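Local coordinates for putative diflavin flavoprotein A 5 (Nostoc sp. PCC 7120, PDB 4FEK) that probably passes electrons from NADH to oxygen, reducing it to water; this chain is its N-terminal metallo-beta-lactamase-like domain, at residues K5-P13 with L21-L29. Residues are numbered along the deposited sequence; the frame is centred on the assembly and turned at random.
Sequences KPRDVQVLP and LRARSWSRL
Val9, Gln10 and Val11 pair with Ala23, Arg22 and Leu21 in an antiparallel beta hairpin. It forms the edge of the seven-strand sheet in a metallo-beta-lactamase-like fold, where strand 8-15 is outermost. Gln10 and Arg22 are a hydrogen-bonded pair: Gln10 N to Arg22 O and Arg22 N to Gln10 O are each 2.8 Å.

One face of the hairpin is apolar. The small side chain of Ala23 makes a low spot beside Val9 CG2. Val9 CG1 comes up to Leu21 CB at 3.9 Å. Val11 and Leu21 lie alongside each other and point the same way. Helix 61-74 packs on this face, with Ala70 against Val9 and Phe63 against Ala23.

The other face is a polar row. Arg24 bends at chi3 (-62°) and turns its guanidinium edge to the carboxylate of Asp8. The two planes are nearly coplanar, 13° apart. The grip is side-on: NE reaches OD1 and NH2 reaches OD2, each through a syn lone pair. Arg24 NH1 has its own salt bridge to Asp183, so the arginine ties the hairpin to the loop that carries Asp183. The extended Gln10 side chain runs beside Arg22, and its OE1 takes NH1 of Arg22 at 2.8 Å. NH1 lies in the amide carbonyl plane and OE1 close to the guanidinium plane, though the two groups are turned 32° apart.

Past the strands, Lys5 lies over one face of the Trp26 indole. Its straight chain puts CD 3.7 Å from the centroid of the five-membered ring, a CH-pi contact, and NZ over the six-membered ring, a cation-pi contact. The lysine is poorly ordered, so its end is less certain. At the same end, Leu29 CD2 sits over one face of the Arg7 guanidinium, off towards its rim. A water bridges the two backbones, giving a hydrogen to Lys5 O and accepting one from Trp26 N at 2.8 Å.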
# COMPACT_ATOMS: atom_id res chain seq x y z
N LYS A 5 -12.16 1.84 -21.65
CA LYS A 5 -10.74 1.58 -21.84
C LYS A 5 -10.35 0.26 -21.16
O LYS A 5 -11.04 -0.18 -20.24
CB LYS A 5 -9.91 2.73 -21.26
CG LYS A 5 -10.41 4.13 -21.60
CD LYS A 5 -9.45 5.19 -21.07
CE LYS A 5 -10.01 6.59 -21.18
NZ LYS A 5 -9.05 7.62 -20.68
N PRO A 6 -9.26 -0.37 -21.63
CA PRO A 6 -8.80 -1.60 -20.98
C PRO A 6 -7.97 -1.29 -19.73
O PRO A 6 -7.52 -0.16 -19.56
CB PRO A 6 -7.89 -2.21 -22.04
CG PRO A 6 -7.31 -1.02 -22.72
CD PRO A 6 -8.46 -0.05 -22.82
N ARG A 7 -7.78 -2.29 -18.88
CA ARG A 7 -6.90 -2.16 -17.72
C ARG A 7 -5.45 -2.07 -18.20
O ARG A 7 -5.07 -2.76 -19.14
CB ARG A 7 -7.07 -3.35 -16.79
CG ARG A 7 -8.48 -3.48 -16.26
CD ARG A 7 -8.63 -4.59 -15.22
NE ARG A 7 -9.99 -4.56 -14.69
CZ ARG A 7 -10.52 -5.51 -13.93
NH1 ARG A 7 -9.81 -6.58 -13.59
NH2 ARG A 7 -11.77 -5.38 -13.51
N ASP A 8 -4.66 -1.22 -17.58
CA ASP A 8 -3.24 -1.11 -17.95
C ASP A 8 -2.40 -0.84 -16.71
O ASP A 8 -2.93 -0.68 -15.61
CB ASP A 8 -3.02 -0.01 -19.01
CG ASP A 8 -3.37 1.39 -18.51
OD1 ASP A 8 -3.29 1.66 -17.29
OD2 ASP A 8 -3.71 2.25 -19.34
N VAL A 9 -1.08 -0.75 -16.87
CA VAL A 9 -0.23 -0.39 -15.75
C VAL A 9 0.57 0.84 -16.12
O VAL A 9 1.19 0.91 -17.17
CB VAL A 9 0.71 -1.56 -15.34
CG1 VAL A 9 1.62 -1.13 -14.20
CG2 VAL A 9 -0.11 -2.77 -14.95
N GLN A 10 0.54 1.83 -15.24
CA GLN A 10 1.24 3.08 -15.46
C GLN A 10 2.50 3.06 -14.58
O GLN A 10 2.40 2.92 -13.35
CB GLN A 10 0.25 4.20 -15.10
CG GLN A 10 0.68 5.62 -15.32
CD GLN A 10 -0.44 6.57 -14.93
OE1 GLN A 10 -1.12 6.36 -13.92
NE2 GLN A 10 -0.65 7.61 -15.72
N VAL A 11 3.67 3.17 -15.20
CA VAL A 11 4.93 3.14 -14.45
C VAL A 11 5.64 4.49 -14.51
O VAL A 11 5.77 5.07 -15.59
CB VAL A 11 5.86 2.05 -15.00
CG1 VAL A 11 7.10 1.90 -14.11
CG2 VAL A 11 5.11 0.72 -15.09
N LEU A 12 6.11 4.99 -13.37
CA LEU A 12 6.71 6.33 -13.29
C LEU A 12 7.72 6.36 -12.14
O LEU A 12 7.46 5.81 -11.07
CB LEU A 12 5.61 7.36 -13.02
CG LEU A 12 5.53 8.78 -13.58
CD1 LEU A 12 5.32 9.81 -12.46
CD2 LEU A 12 6.71 9.20 -14.48
N PRO A 13 8.88 6.98 -12.36
CA PRO A 13 9.80 7.30 -11.26
C PRO A 13 9.15 8.33 -10.33
O PRO A 13 8.54 9.28 -10.82
CB PRO A 13 10.99 7.98 -11.96
CG PRO A 13 10.92 7.52 -13.38
CD PRO A 13 9.45 7.30 -13.68
N LEU A 21 4.15 1.50 -9.84
CA LEU A 21 3.37 0.84 -10.87
C LEU A 21 1.91 0.97 -10.47
O LEU A 21 1.52 0.41 -9.45
CB LEU A 21 3.74 -0.65 -10.96
CG LEU A 21 5.07 -1.00 -11.65
CD1 LEU A 21 6.24 -0.67 -10.73
CD2 LEU A 21 5.10 -2.48 -12.07
N ARG A 22 1.12 1.74 -11.22
CA ARG A 22 -0.31 1.88 -10.91
C ARG A 22 -1.10 1.00 -11.87
O ARG A 22 -1.15 1.26 -13.07
CB ARG A 22 -0.77 3.33 -11.09
CG ARG A 22 0.09 4.37 -10.41
CD ARG A 22 -0.41 5.76 -10.83
NE ARG A 22 -1.56 6.15 -10.07
CZ ARG A 22 -2.66 6.77 -10.51
NH1 ARG A 22 -2.84 7.09 -11.78
NH2 ARG A 22 -3.60 7.05 -9.65
N ALA A 23 -1.67 -0.07 -11.35
CA ALA A 23 -2.53 -0.93 -12.14
C ALA A 23 -3.87 -0.24 -12.15
O ALA A 23 -4.44 0.03 -11.09
CB ALA A 23 -2.66 -2.27 -11.48
N ARG A 24 -4.38 0.05 -13.35
CA ARG A 24 -5.55 0.91 -13.48
C ARG A 24 -6.75 0.16 -14.00
O ARG A 24 -6.63 -0.71 -14.88
CB ARG A 24 -5.24 2.11 -14.39
CG ARG A 24 -4.08 2.96 -13.91
CD ARG A 24 -4.03 4.28 -14.63
NE ARG A 24 -3.83 4.11 -16.06
CZ ARG A 24 -3.96 5.09 -16.96
NH1 ARG A 24 -4.27 6.32 -16.57
NH2 ARG A 24 -3.78 4.83 -18.25
N SER A 25 -7.92 0.49 -13.45
CA SER A 25 -9.18 -0.00 -13.98
C SER A 25 -10.24 1.11 -14.06
O SER A 25 -10.51 1.80 -13.08
CB SER A 25 -9.72 -1.17 -13.17
OG SER A 25 -10.92 -1.68 -13.75
N TRP A 26 -10.81 1.30 -15.24
CA TRP A 26 -11.81 2.37 -15.40
C TRP A 26 -13.20 2.00 -14.86
O TRP A 26 -14.09 2.85 -14.77
CB TRP A 26 -11.87 2.82 -16.87
CG TRP A 26 -10.52 3.34 -17.31
CD1 TRP A 26 -9.50 2.63 -17.87
CD2 TRP A 26 -10.05 4.69 -17.19
NE1 TRP A 26 -8.42 3.45 -18.10
CE2 TRP A 26 -8.73 4.72 -17.70
CE3 TRP A 26 -10.61 5.87 -16.69
CZ2 TRP A 26 -7.97 5.89 -17.74
CZ3 TRP A 26 -9.85 7.03 -16.73
CH2 TRP A 26 -8.55 7.03 -17.26
N SER A 27 -13.37 0.73 -14.48
CA SER A 27 -14.63 0.25 -13.91
C SER A 27 -14.35 -0.43 -12.57
O SER A 27 -13.19 -0.72 -12.24
CB SER A 27 -15.29 -0.74 -14.88
OG SER A 27 -14.39 -1.79 -15.20
N ARG A 28 -15.42 -0.65 -11.79
CA ARG A 28 -15.29 -1.22 -10.45
C ARG A 28 -14.57 -2.57 -10.51
O ARG A 28 -14.68 -3.30 -11.50
CB ARG A 28 -16.67 -1.39 -9.81
CG ARG A 28 -17.49 -2.49 -10.39
CD ARG A 28 -18.70 -1.91 -11.10
NE ARG A 28 -18.64 -2.23 -12.50
CZ ARG A 28 -19.35 -1.65 -13.45
NH1 ARG A 28 -20.21 -0.67 -13.16
NH2 ARG A 28 -19.20 -2.05 -14.70
N LEU A 29 -13.82 -2.88 -9.46
CA LEU A 29 -13.20 -4.19 -9.34
C LEU A 29 -14.19 -5.15 -8.72
O LEU A 29 -14.17 -6.35 -8.99
CB LEU A 29 -11.95 -4.12 -8.46
CG LEU A 29 -10.70 -3.50 -9.06
CD1 LEU A 29 -9.54 -3.57 -8.07
CD2 LEU A 29 -10.37 -4.19 -10.35
O HOH W 1 -10.81 -0.65 -17.31
O HOH W 2 -6.03 2.43 -20.11